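Local coordinates for epidermin biosynthesis protein EpiD (Staphylococcus aureus, PDB 3QJG) that probably catalyses the FMN-dependent oxidative decarboxylation of the C-terminal cysteine of the epidermin precursor peptide, at residues V37-T41 with N42-F46; D99-L102 with L103-H107; R122-N126 with P127-N131; V164-P168 with Y169-E173. All blocks are in the same frame, centred on the assembly; numbering follows the deposited sequence.

Interaction 1 of 4, residues V37-T41 with N42-F46; sequences VIAST and NGRKF. With FMN (flavin mononucleotide), chain M.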
loop_
_atom_site.group_PDB
_atom_site.type_symbol
_atom_site.label_atom_id
_atom_site.label_comp_id
_atom_site.label_asym_id
_atom_site.label_seq_id
_atom_site.Cartn_x
_atom_site.Cartn_y
_atom_site.Cartn_z
ATOM N N VAL A 37 18.656 -15.346 -20.663
ATOM C CA VAL A 37 18.798 -15.699 -19.290
ATOM C C VAL A 37 17.476 -15.792 -18.629
ATOM O O VAL A 37 16.596 -14.994 -18.939
ATOM C CB VAL A 37 19.643 -14.629 -18.575
ATOM C CG1 VAL A 37 19.843 -15.007 -17.123
ATOM C CG2 VAL A 37 20.982 -14.523 -19.264
ATOM N N ILE A 38 17.368 -16.759 -17.719
ATOM C CA ILE A 38 16.258 -16.890 -16.810
ATOM C C ILE A 38 16.784 -17.283 -15.433
ATOM O O ILE A 38 17.719 -18.051 -15.363
ATOM C CB ILE A 38 15.238 -18.004 -17.275
ATOM C CG1 ILE A 38 13.987 -18.034 -16.386
ATOM C CG2 ILE A 38 15.902 -19.411 -17.363
ATOM C CD1 ILE A 38 12.850 -18.996 -16.915
ATOM N N ALA A 39 16.176 -16.789 -14.365
ATOM C CA ALA A 39 16.534 -17.225 -12.989
ATOM C C ALA A 39 15.469 -18.068 -12.374
ATOM O O ALA A 39 14.303 -17.878 -12.694
ATOM C CB ALA A 39 16.748 -16.059 -12.118
ATOM N N SER A 40 15.853 -18.898 -11.394
ATOM C CA SER A 40 14.926 -19.615 -10.566
ATOM C C SER A 40 14.230 -18.617 -9.651
ATOM O O SER A 40 14.598 -17.424 -9.625
ATOM C CB SER A 40 15.669 -20.633 -9.664
ATOM O OG SER A 40 16.563 -19.982 -8.749
ATOM N N THR A 41 13.277 -19.089 -8.842
ATOM C CA THR A 41 12.490 -18.128 -8.075
ATOM C C THR A 41 13.427 -17.574 -6.999
ATOM O O THR A 41 13.635 -16.361 -6.904
ATOM C CB THR A 41 11.143 -18.720 -7.580
ATOM O OG1 THR A 41 10.327 -19.023 -8.742
ATOM C CG2 THR A 41 10.401 -17.710 -6.605
ATOM N N ASN A 42 14.021 -18.482 -6.238
ATOM C CA ASN A 42 15.001 -18.131 -5.254
ATOM C C ASN A 42 16.242 -17.482 -5.817
ATOM O O ASN A 42 16.933 -16.816 -5.068
ATOM C CB ASN A 42 15.435 -19.355 -4.450
ATOM C CG ASN A 42 14.273 -20.032 -3.782
ATOM O OD1 ASN A 42 13.366 -19.371 -3.340
ATOM N ND2 ASN A 42 14.298 -21.366 -3.690
ATOM N N GLY A 43 16.540 -17.734 -7.094
ATOM C CA GLY A 43 17.674 -17.185 -7.747
ATOM C C GLY A 43 17.568 -15.701 -7.976
ATOM O O GLY A 43 18.606 -15.007 -8.002
ATOM N N ARG A 44 16.341 -15.202 -8.062
ATOM C CA ARG A 44 16.071 -13.788 -8.436
ATOM C C ARG A 44 16.748 -12.796 -7.484
ATOM O O ARG A 44 17.158 -11.720 -7.888
ATOM C CB ARG A 44 14.555 -13.497 -8.416
ATOM C CG ARG A 44 13.713 -14.315 -9.366
ATOM C CD ARG A 44 12.195 -14.085 -9.168
ATOM N NE ARG A 44 11.836 -12.733 -9.559
ATOM C CZ ARG A 44 11.627 -12.332 -10.799
ATOM N NH1 ARG A 44 11.658 -13.197 -11.817
ATOM N NH2 ARG A 44 11.327 -11.051 -11.019
ATOM N N LYS A 45 16.832 -13.173 -6.209
ATOM C CA LYS A 45 17.387 -12.270 -5.182
ATOM C C LYS A 45 18.891 -12.098 -5.288
ATOM O O LYS A 45 19.409 -11.158 -4.700
ATOM C CB LYS A 45 17.035 -12.756 -3.745
ATOM C CG LYS A 45 17.706 -14.055 -3.379
ATOM C CD LYS A 45 17.287 -14.629 -1.971
ATOM C CE LYS A 45 17.208 -16.149 -2.110
ATOM N NZ LYS A 45 17.388 -16.765 -0.821
ATOM N N PHE A 46 19.578 -12.998 -5.992
ATOM C CA PHE A 46 21.014 -12.914 -6.181
ATOM C C PHE A 46 21.441 -12.008 -7.350
ATOM O O PHE A 46 22.633 -11.630 -7.417
ATOM C CB PHE A 46 21.663 -14.278 -6.373
ATOM C CG PHE A 46 21.548 -15.215 -5.175
ATOM C CD1 PHE A 46 22.618 -15.444 -4.362
ATOM C CD2 PHE A 46 20.395 -15.930 -4.938
ATOM C CE1 PHE A 46 22.521 -16.320 -3.281
ATOM C CE2 PHE A 46 20.299 -16.787 -3.869
ATOM C CZ PHE A 46 21.370 -16.979 -3.045
HETATM N N1 FMN M . 22.550 -23.802 -2.839
HETATM C C2 FMN M . 23.291 -24.532 -3.732
HETATM O O2 FMN M . 22.894 -25.636 -4.085
HETATM N N3 FMN M . 24.478 -24.060 -4.193
HETATM C C4 FMN M . 24.957 -22.852 -3.788
HETATM O O4 FMN M . 26.028 -22.524 -4.242
HETATM C C4A FMN M . 24.241 -22.083 -2.874
HETATM N N5 FMN M . 24.679 -20.848 -2.440
HETATM C C5A FMN M . 23.906 -20.114 -1.598
HETATM C C6 FMN M . 24.374 -18.897 -1.124
HETATM C C7 FMN M . 23.593 -18.150 -0.266
HETATM C C7M FMN M . 24.034 -16.810 0.247
HETATM C C8 FMN M . 22.348 -18.648 0.139
HETATM C C8M FMN M . 21.470 -17.910 1.121
HETATM C C9 FMN M . 21.905 -19.882 -0.288
HETATM C C9A FMN M . 22.679 -20.630 -1.163
HETATM N N10 FMN M . 22.234 -21.886 -1.573
HETATM C C10 FMN M . 23.014 -22.587 -2.425
HETATM C "C1'" FMN M . 20.926 -22.502 -1.150
HETATM C "C2'" FMN M . 19.888 -22.386 -2.263
HETATM O "O2'" FMN M . 19.805 -21.023 -2.724
HETATM C "C3'" FMN M . 18.626 -22.947 -1.719
HETATM O "O3'" FMN M . 18.749 -24.363 -1.444
HETATM C "C4'" FMN M . 17.455 -22.689 -2.668
HETATM O "O4'" FMN M . 16.288 -23.347 -2.203
HETATM C "C5'" FMN M . 17.676 -23.235 -4.039
HETATM O "O5'" FMN M . 16.624 -22.721 -4.834
HETATM P P FMN M . 16.693 -22.762 -6.440
HETATM O O1P FMN M . 15.282 -22.675 -6.931
HETATM O O2P FMN M . 17.346 -24.040 -6.856
HETATM O O3P FMN M . 17.309 -21.606 -7.110
HETATM O O HOH W 1 11.924 -16.007 -11.740
HETATM O O HOH W 2 14.693 -14.757 -4.751
#

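Interaction 2 of 4, residues D99-L102 with L103-H107; sequences DNLL and LTICH. With FMN (flavin mononucleotide), chain P.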
loop_
_atom_site.group_PDB
_atom_site.type_symbol
_atom_site.label_atom_id
_atom_site.label_comp_id
_atom_site.label_asym_id
_atom_site.label_seq_id
_atom_site.Cartn_x
_atom_site.Cartn_y
_atom_site.Cartn_z
ATOM N N ASP A 99 8.025 -26.561 -10.811
ATOM C CA ASP A 99 7.104 -25.594 -10.184
ATOM C C ASP A 99 7.437 -24.115 -10.443
ATOM O O ASP A 99 6.751 -23.241 -9.874
ATOM C CB ASP A 99 6.747 -25.901 -8.698
ATOM C CG ASP A 99 7.940 -26.170 -7.812
ATOM O OD1 ASP A 99 9.030 -25.751 -8.228
ATOM O OD2 ASP A 99 7.782 -26.832 -6.685
ATOM N N ASN A 100 8.435 -23.870 -11.319
ATOM C CA ASN A 100 8.683 -22.543 -11.903
ATOM C C ASN A 100 9.045 -22.562 -13.378
ATOM O O ASN A 100 9.203 -23.619 -13.930
ATOM C CB ASN A 100 9.724 -21.815 -11.118
ATOM C CG ASN A 100 11.072 -22.513 -11.092
ATOM O OD1 ASN A 100 11.567 -23.025 -12.110
ATOM N ND2 ASN A 100 11.728 -22.460 -9.917
ATOM N N LEU A 101 9.206 -21.398 -14.024
ATOM C CA LEU A 101 9.394 -21.398 -15.441
ATOM C C LEU A 101 10.732 -22.083 -15.860
ATOM O O LEU A 101 10.795 -22.869 -16.796
ATOM C CB LEU A 101 9.307 -19.923 -15.953
ATOM C CG LEU A 101 9.512 -19.852 -17.436
ATOM C CD1 LEU A 101 8.496 -20.838 -18.159
ATOM C CD2 LEU A 101 9.429 -18.277 -17.895
ATOM N N LEU A 102 11.821 -21.791 -15.158
ATOM C CA LEU A 102 13.090 -22.376 -15.430
ATOM C C LEU A 102 13.050 -23.884 -15.413
ATOM O O LEU A 102 13.615 -24.553 -16.292
ATOM C CB LEU A 102 14.099 -21.900 -14.365
ATOM C CG LEU A 102 15.529 -22.424 -14.378
ATOM C CD1 LEU A 102 16.420 -21.434 -13.630
ATOM C CD2 LEU A 102 15.679 -23.813 -13.675
ATOM N N LEU A 103 12.408 -24.432 -14.397
ATOM C CA LEU A 103 12.392 -25.867 -14.239
ATOM C C LEU A 103 11.543 -26.571 -15.292
ATOM O O LEU A 103 11.861 -27.700 -15.716
ATOM C CB LEU A 103 11.876 -26.261 -12.871
ATOM C CG LEU A 103 12.661 -25.929 -11.607
ATOM C CD1 LEU A 103 11.841 -26.293 -10.348
ATOM C CD2 LEU A 103 13.951 -26.686 -11.623
ATOM N N THR A 104 10.438 -25.932 -15.656
ATOM C CA THR A 104 9.570 -26.403 -16.730
ATOM C C THR A 104 10.249 -26.398 -18.124
ATOM O O THR A 104 10.042 -27.327 -18.936
ATOM C CB THR A 104 8.277 -25.526 -16.814
ATOM O OG1 THR A 104 7.643 -25.527 -15.524
ATOM C CG2 THR A 104 7.325 -25.985 -17.883
ATOM N N ILE A 105 10.986 -25.338 -18.410
ATOM C CA ILE A 105 11.852 -25.284 -19.548
ATOM C C ILE A 105 12.827 -26.456 -19.611
ATOM O O ILE A 105 12.895 -27.097 -20.658
ATOM C CB ILE A 105 12.603 -23.967 -19.648
ATOM C CG1 ILE A 105 11.623 -22.822 -19.846
ATOM C CG2 ILE A 105 13.520 -23.957 -20.891
ATOM C CD1 ILE A 105 12.243 -21.406 -19.597
ATOM N N CYS A 106 13.458 -26.821 -18.482
ATOM C CA CYS A 106 14.468 -27.889 -18.480
ATOM C C CYS A 106 13.824 -29.290 -18.618
ATOM O O CYS A 106 14.346 -30.202 -19.293
ATOM C CB CYS A 106 15.399 -27.769 -17.242
ATOM S SG CYS A 106 16.355 -26.200 -17.221
ATOM N N HIS A 107 12.668 -29.444 -17.996
ATOM C CA HIS A 107 11.844 -30.637 -18.154
ATOM C C HIS A 107 11.474 -30.938 -19.620
ATOM O O HIS A 107 11.398 -32.074 -20.025
ATOM C CB HIS A 107 10.573 -30.457 -17.342
ATOM C CG HIS A 107 9.743 -31.672 -17.247
ATOM N ND1 HIS A 107 10.157 -32.787 -16.555
ATOM C CD2 HIS A 107 8.533 -31.975 -17.772
ATOM C CE1 HIS A 107 9.218 -33.712 -16.624
ATOM N NE2 HIS A 107 8.216 -33.240 -17.349
HETATM N N1 FMN P . 2.257 -27.525 -18.101
HETATM C C2 FMN P . 1.762 -28.790 -18.317
HETATM O O2 FMN P . 2.210 -29.830 -17.724
HETATM N N3 FMN P . 0.693 -28.889 -19.175
HETATM C C4 FMN P . 0.171 -27.807 -19.851
HETATM O O4 FMN P . -0.753 -28.022 -20.640
HETATM C C4A FMN P . 0.697 -26.545 -19.632
HETATM N N5 FMN P . 0.232 -25.408 -20.298
HETATM C C5A FMN P . 0.755 -24.148 -20.022
HETATM C C6 FMN P . 0.277 -23.002 -20.662
HETATM C C7 FMN P . 0.807 -21.730 -20.376
HETATM C C7M FMN P . 0.295 -20.481 -21.081
HETATM C C8 FMN P . 1.846 -21.635 -19.445
HETATM C C8M FMN P . 2.468 -20.309 -19.068
HETATM C C9 FMN P . 2.320 -22.776 -18.805
HETATM C C9A FMN P . 1.785 -24.031 -19.099
HETATM N N10 FMN P . 2.281 -25.164 -18.470
HETATM C C10 FMN P . 1.737 -26.415 -18.724
HETATM C "C1'" FMN P . 3.373 -25.089 -17.495
HETATM C "C2'" FMN P . 2.865 -25.219 -16.065
HETATM O "O2'" FMN P . 1.903 -24.264 -15.690
HETATM C "C3'" FMN P . 4.053 -25.059 -15.149
HETATM O "O3'" FMN P . 4.964 -26.143 -15.253
HETATM C "C4'" FMN P . 3.579 -24.900 -13.683
HETATM O "O4'" FMN P . 4.686 -24.867 -12.852
HETATM C "C5'" FMN P . 2.705 -26.011 -13.255
HETATM O "O5'" FMN P . 2.402 -25.846 -11.897
HETATM P P FMN P . 1.215 -26.684 -11.215
HETATM O O1P FMN P . 1.359 -26.610 -9.646
HETATM O O2P FMN P . 1.323 -28.031 -11.755
HETATM O O3P FMN P . -0.100 -26.195 -11.728
#

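Interaction 3 of 4, residues R122-N126 with P127-N131; sequences RMWEN and PVTQN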
loop_
_atom_site.group_PDB
_atom_site.type_symbol
_atom_site.label_atom_id
_atom_site.label_comp_id
_atom_site.label_asym_id
_atom_site.label_seq_id
_atom_site.Cartn_x
_atom_site.Cartn_y
_atom_site.Cartn_z
ATOM N N ARG A 122 29.009 -31.126 0.980
ATOM C CA ARG A 122 28.066 -31.973 1.744
ATOM C C ARG A 122 26.830 -32.238 0.944
ATOM O O ARG A 122 26.218 -33.304 1.071
ATOM C CB ARG A 122 27.609 -31.288 3.042
ATOM C CG ARG A 122 28.707 -31.077 4.013
ATOM C CD ARG A 122 28.363 -30.037 5.055
ATOM N NE ARG A 122 29.350 -30.179 6.116
ATOM C CZ ARG A 122 30.303 -29.306 6.433
ATOM N NH1 ARG A 122 30.410 -28.137 5.811
ATOM N NH2 ARG A 122 31.151 -29.614 7.415
ATOM N N MET A 123 26.452 -31.256 0.132
ATOM C CA MET A 123 25.260 -31.385 -0.647
ATOM C C MET A 123 25.556 -32.208 -1.890
ATOM O O MET A 123 24.720 -32.983 -2.327
ATOM C CB MET A 123 24.716 -30.014 -0.994
ATOM C CG MET A 123 24.509 -29.070 0.217
ATOM S SD MET A 123 24.341 -27.369 -0.375
ATOM C CE MET A 123 22.564 -27.292 -0.569
ATOM N N TRP A 124 26.758 -32.034 -2.449
ATOM C CA TRP A 124 27.228 -32.803 -3.620
ATOM C C TRP A 124 27.307 -34.272 -3.262
ATOM O O TRP A 124 26.996 -35.144 -4.063
ATOM C CB TRP A 124 28.622 -32.319 -4.076
ATOM C CG TRP A 124 29.152 -32.964 -5.367
ATOM C CD1 TRP A 124 30.379 -33.579 -5.547
ATOM C CD2 TRP A 124 28.493 -33.022 -6.641
ATOM N NE1 TRP A 124 30.497 -34.051 -6.831
ATOM C CE2 TRP A 124 29.369 -33.720 -7.534
ATOM C CE3 TRP A 124 27.248 -32.590 -7.111
ATOM C CZ2 TRP A 124 29.037 -33.981 -8.870
ATOM C CZ3 TRP A 124 26.909 -32.838 -8.461
ATOM C CH2 TRP A 124 27.812 -33.546 -9.324
ATOM N N GLU A 125 27.730 -34.542 -2.045
ATOM C CA GLU A 125 27.977 -35.904 -1.652
ATOM C C GLU A 125 26.786 -36.506 -0.970
ATOM O O GLU A 125 26.816 -37.653 -0.598
ATOM C CB GLU A 125 29.253 -35.975 -0.833
ATOM C CG GLU A 125 30.442 -35.556 -1.670
ATOM C CD GLU A 125 31.744 -36.072 -1.123
ATOM O OE1 GLU A 125 32.486 -36.673 -1.929
ATOM O OE2 GLU A 125 32.013 -35.888 0.090
ATOM N N ASN A 126 25.698 -35.746 -0.844
ATOM C CA ASN A 126 24.447 -36.328 -0.355
ATOM C C ASN A 126 24.066 -37.437 -1.347
ATOM O O ASN A 126 24.058 -37.168 -2.518
ATOM C CB ASN A 126 23.392 -35.243 -0.280
ATOM C CG ASN A 126 22.077 -35.752 0.199
ATOM O OD1 ASN A 126 21.545 -36.684 -0.380
ATOM N ND2 ASN A 126 21.519 -35.123 1.228
ATOM N N PRO A 127 23.862 -38.691 -0.883
ATOM C CA PRO A 127 23.559 -39.787 -1.829
ATOM C C PRO A 127 22.343 -39.574 -2.699
ATOM O O PRO A 127 22.239 -40.212 -3.750
ATOM C CB PRO A 127 23.302 -41.012 -0.959
ATOM C CG PRO A 127 23.461 -40.591 0.466
ATOM C CD PRO A 127 23.690 -39.081 0.525
ATOM N N VAL A 128 21.427 -38.719 -2.252
ATOM C CA VAL A 128 20.260 -38.412 -3.012
ATOM C C VAL A 128 20.737 -37.641 -4.195
ATOM O O VAL A 128 20.430 -38.026 -5.313
ATOM C CB VAL A 128 19.240 -37.632 -2.192
ATOM C CG1 VAL A 128 18.060 -37.288 -3.064
ATOM C CG2 VAL A 128 18.778 -38.620 -0.936
ATOM N N THR A 129 21.537 -36.594 -3.957
ATOM C CA THR A 129 22.059 -35.789 -5.063
ATOM C C THR A 129 22.890 -36.678 -6.004
ATOM O O THR A 129 22.792 -36.580 -7.220
ATOM C CB THR A 129 22.874 -34.594 -4.571
ATOM O OG1 THR A 129 22.087 -33.846 -3.653
ATOM C CG2 THR A 129 23.275 -33.671 -5.750
ATOM N N GLN A 130 23.671 -37.596 -5.438
ATOM C CA GLN A 130 24.478 -38.478 -6.292
ATOM C C GLN A 130 23.618 -39.426 -7.101
ATOM O O GLN A 130 24.007 -39.819 -8.159
ATOM C CB GLN A 130 25.477 -39.328 -5.467
ATOM C CG GLN A 130 26.700 -38.595 -4.953
ATOM C CD GLN A 130 27.392 -39.387 -3.852
ATOM O OE1 GLN A 130 26.808 -40.317 -3.271
ATOM N NE2 GLN A 130 28.638 -39.040 -3.566
ATOM N N ASN A 131 22.494 -39.881 -6.573
ATOM C CA ASN A 131 21.621 -40.790 -7.335
ATOM C C ASN A 131 20.950 -40.054 -8.539
ATOM O O ASN A 131 20.746 -40.613 -9.619
ATOM C CB ASN A 131 20.502 -41.252 -6.465
ATOM C CG ASN A 131 20.957 -42.156 -5.373
ATOM O OD1 ASN A 131 22.084 -42.638 -5.373
ATOM N ND2 ASN A 131 20.089 -42.407 -4.432
#

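Interaction 4 of 4, residues V164-P168 with Y169-E173; sequences VAPEP and YKVLE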
loop_
_atom_site.group_PDB
_atom_site.type_symbol
_atom_site.label_atom_id
_atom_site.label_comp_id
_atom_site.label_asym_id
_atom_site.label_seq_id
_atom_site.Cartn_x
_atom_site.Cartn_y
_atom_site.Cartn_z
ATOM N N VAL A 164 32.175 -26.337 -7.943
ATOM C CA VAL A 164 31.971 -24.975 -8.443
ATOM C C VAL A 164 31.789 -24.892 -9.966
ATOM O O VAL A 164 32.238 -25.756 -10.706
ATOM C CB VAL A 164 33.205 -24.136 -7.998
ATOM C CG1 VAL A 164 33.187 -22.811 -8.654
ATOM C CG2 VAL A 164 33.211 -23.982 -6.472
ATOM N N ALA A 165 31.067 -23.871 -10.439
ATOM C CA ALA A 165 30.931 -23.623 -11.887
ATOM C C ALA A 165 32.319 -23.317 -12.465
ATOM O O ALA A 165 33.126 -22.688 -11.817
ATOM C CB ALA A 165 29.928 -22.460 -12.179
ATOM N N PRO A 166 32.596 -23.778 -13.688
ATOM C CA PRO A 166 33.930 -23.611 -14.196
ATOM C C PRO A 166 34.084 -22.289 -14.901
ATOM O O PRO A 166 33.105 -21.563 -15.103
ATOM C CB PRO A 166 34.053 -24.765 -15.196
ATOM C CG PRO A 166 32.629 -24.984 -15.681
ATOM C CD PRO A 166 31.795 -24.719 -14.502
ATOM N N GLU A 167 35.308 -22.006 -15.289
ATOM C CA GLU A 167 35.534 -20.749 -15.967
ATOM C C GLU A 167 34.814 -20.745 -17.329
ATOM O O GLU A 167 34.553 -21.814 -17.934
ATOM C CB GLU A 167 37.017 -20.403 -16.065
ATOM C CG GLU A 167 37.575 -19.866 -14.735
ATOM C CD GLU A 167 36.548 -19.080 -13.901
ATOM O OE1 GLU A 167 36.066 -17.999 -14.353
ATOM O OE2 GLU A 167 36.241 -19.538 -12.769
ATOM N N PRO A 168 34.394 -19.529 -17.781
ATOM C CA PRO A 168 33.641 -19.401 -19.009
ATOM C C PRO A 168 34.151 -20.162 -20.233
ATOM O O PRO A 168 33.341 -20.768 -20.970
ATOM C CB PRO A 168 33.646 -17.897 -19.276
ATOM C CG PRO A 168 33.713 -17.288 -17.953
ATOM C CD PRO A 168 34.491 -18.232 -17.086
ATOM N N TYR A 169 35.461 -20.206 -20.437
ATOM C CA TYR A 169 35.976 -20.996 -21.581
ATOM C C TYR A 169 35.656 -22.494 -21.468
ATOM O O TYR A 169 35.462 -23.160 -22.493
ATOM C CB TYR A 169 37.485 -20.736 -21.838
ATOM C CG TYR A 169 38.459 -21.508 -20.963
ATOM C CD1 TYR A 169 38.956 -22.743 -21.365
ATOM C CD2 TYR A 169 38.915 -20.978 -19.762
ATOM C CE1 TYR A 169 39.874 -23.453 -20.563
ATOM C CE2 TYR A 169 39.827 -21.669 -18.946
ATOM C CZ TYR A 169 40.305 -22.909 -19.354
ATOM O OH TYR A 169 41.211 -23.595 -18.561
ATOM N N LYS A 170 35.582 -23.037 -20.254
ATOM C CA LYS A 170 35.283 -24.479 -20.090
ATOM C C LYS A 170 33.830 -24.757 -20.406
ATOM O O LYS A 170 33.483 -25.814 -20.915
ATOM C CB LYS A 170 35.582 -24.987 -18.665
ATOM C CG LYS A 170 37.078 -25.149 -18.327
ATOM C CD LYS A 170 37.675 -26.433 -18.918
ATOM C CE LYS A 170 39.098 -26.671 -18.417
ATOM N NZ LYS A 170 39.833 -27.659 -19.296
ATOM N N VAL A 171 32.976 -23.792 -20.093
ATOM C CA VAL A 171 31.574 -23.848 -20.458
ATOM C C VAL A 171 31.469 -23.897 -21.967
ATOM O O VAL A 171 30.757 -24.739 -22.496
ATOM C CB VAL A 171 30.805 -22.603 -19.873
ATOM C CG1 VAL A 171 29.316 -22.621 -20.291
ATOM C CG2 VAL A 171 30.964 -22.558 -18.341
ATOM N N LEU A 172 32.173 -22.988 -22.666
ATOM C CA LEU A 172 32.130 -22.947 -24.147
ATOM C C LEU A 172 32.512 -24.290 -24.764
ATOM O O LEU A 172 31.887 -24.723 -25.731
ATOM C CB LEU A 172 33.071 -21.904 -24.725
ATOM C CG LEU A 172 32.533 -20.490 -24.831
ATOM C CD1 LEU A 172 33.525 -19.570 -25.454
ATOM C CD2 LEU A 172 31.293 -20.481 -25.706
ATOM N N GLU A 173 33.535 -24.931 -24.192
ATOM C CA GLU A 173 34.038 -26.221 -24.679
ATOM C C GLU A 173 33.133 -27.388 -24.346
ATOM O O GLU A 173 33.210 -28.415 -25.004
ATOM C CB GLU A 173 35.433 -26.535 -24.101
ATOM C CG GLU A 173 36.463 -25.627 -24.635
ATOM C CD GLU A 173 37.853 -25.993 -24.223
ATOM O OE1 GLU A 173 38.769 -25.520 -24.908
ATOM O OE2 GLU A 173 38.036 -26.727 -23.229
#

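Interaction 1 of 4, residues V37-T41 with N42-F46
R44 lays the first part of its side chain over the turn at the end of strand 34-39: CG packs 3.2 Å from T41 O and lies equally near the carbonyl oxygen of S40. With CG anti to its own carbonyl carbon (chi1 -61°), the chain runs back beside the backbone N and then bends at chi3. NH1 thus comes within 2.8 Å of a water O, which in turn donates to A39 O; the same nitrogen forms a salt bridge with D61. R44 N bonds to T41 O and, weakly, to S40 O. Behind this turn, S40 OG accepts a weak bond from G43 N (2.8 Å) and donates to O3P of the FMN; that oxygen is modelled so close that the exact length is doubtful. N42 complements the grip, its ND2 pointing almost straight (175°) at FMN O5', 2.9 Å away. Strand 34-39 belongs to the parallel part of the sheet in a Rossmann-like fold, and S40 and N42, on the turn after it, help hold the phosphate end of the FMN, which G14, S15 and T86 also bind. Further on, F46 meets the dimethylbenzene end of the flavin, with CE1 3.7 Å from FMN C7, which lies near the plane of the phenyl ring at its edge. F67 of a second subunit meets the F46 ring and forms a cation-pi pair with K45.

Interaction 2 of 4, residues D99-L102 with L103-H107
L103 meets N100 first: its backbone N donates to N100 OD1 (2.8 Å, N-H...O 158°), nearly in line with the side-chain C=O. N100 CG sits between the backbone N and the carbonyl carbon (chi1 61°), which folds the amide back over the first turn, and L103 CG packs 3.1 Å from that same OD1. L103 CD1 reaches D99 OD1 (3.6 Å), whose charge is paired with K92; D99 OD2 also bridges to K92 of a neighbouring subunit. T104 comes next and grips N100 O twice, through its N and through OG1 (2.9 Å), the hydroxyl arriving from above the carbonyl plane. With its proton spent there, OG1 accepts from FMN O3' (2.8 Å). I105 donates its N to L101 O at 3.0 Å and sets CD1 3.8 Å from L101 CG; both side chains also pack on I38. C106 closes the turn with N to L102 O, its SG lying 4.3 Å from L102 CD2. The N100-L103 bond is an asparagine N-cap on helix 101-107, whose first turn completes an FMN pocket built largely by the neighbouring subunit, a shared site characteristic of this oligomeric flavoprotein family.

Interaction 3 of 4, residues R122-N126 with P127-N131
N126 and V128 run side by side, pointing the same way, and this brings the amide of N126 to the start of helix 127-138. CG stands anti to the backbone N (chi1 180°), a setting that carries OD1 to V128 N, from which it accepts at 2.8 Å, the donor lying in the plane of the side-chain carbonyl. The bond is bent somewhat at the hydrogen (147°), and OD1 also presses against V128 CB, 3.1 Å away. The P127 ring crosses the N126 side chain at about a right angle, its CD 3.7 Å from N126 CG. A bond from residue i+2 N to the OD1 of an asparagine is an Asx turn; here it doubles as the N-cap and lets the chain swing from the short helix 121-124 into helix 127-138 with proline in the first helical position. The other end of the same amide, ND2, donates to H107 O of a neighbouring subunit. N126 O takes the first regular helical bond, from Q130 N (3.0 Å). From the first turn, T129 faces back toward the preceding helix: OG1 lies 3.1 Å from M123 O, with S87 OG as another partner, and CG2 approaches the W124 ring obliquely, 4.3 Å from CE3. Q130 stretches back along the backbone of W124 and E125 with CG 3.6 Å from W124 O, while its amide flanks E125. M123, whose carbonyl T129 meets, also touches the FMN with its side chain.

Interaction 4 of 4, residues V164-P168 with Y169-E173
The chain enters helix 168-174 with E167 at the N-cap position, where E167 O takes K170 N at 2.8 Å and V171 N weakly, before L172 N bonds regularly to P168 O (3.0 Å). P166, one residue before the cap, folds its ring back on the first turn: CB lies 3.8 Å from K170 CB, and CG meets V171 CG2 at 4.0 Å, the two side chains crossing at about a right angle. Apolar contact between the residue before the cap and the fourth helical one is a hydrophobic staple. V171 continues inward to I81, L83 and F116, and P166 packs on F116 as well, so the staple joins the helix to the central sheet. On the outer side, Y169 CG stands between its backbone N and carbonyl carbon (chi1 82°), turning the ring back to bring CD2 within 4.2 Å of E167 CB. K170 lays CG over one face of that ring, 3.9 Å above its plane and toward the rim, before bending at chi2. P168 brings no N-H to the first helical position, where such a group would lack an acceptor within the helix; proline therefore costs no bond here, and the turn is joined by backbone bonds and apolar packing.

Overall arrangement
Interactions 1 and 2 adjoin, with centres 12 Å apart: I38 CD1 packs 3.5 Å from L101 CG, and S40 N lies 3.4 Å from L102 CD1. They nevertheless serve different flavins. Segments 37-46 hold an FMN of their own pocket, whereas 99-107 lean on one bound mainly by a neighbouring subunit, so each FMN lies between chains. Interaction 3 sits about 23 Å, centre to centre, from interaction 1 but contributes M123 to the same FMN pocket, and its N126 ND2 donates to the carbonyl of H107 of a neighbouring subunit, the residue that ends interaction 2 there. Interaction 4 lies across the chain's centre from interactions 1 and 2, with P166 about 12 Å from a flavin, and touches no other subunit.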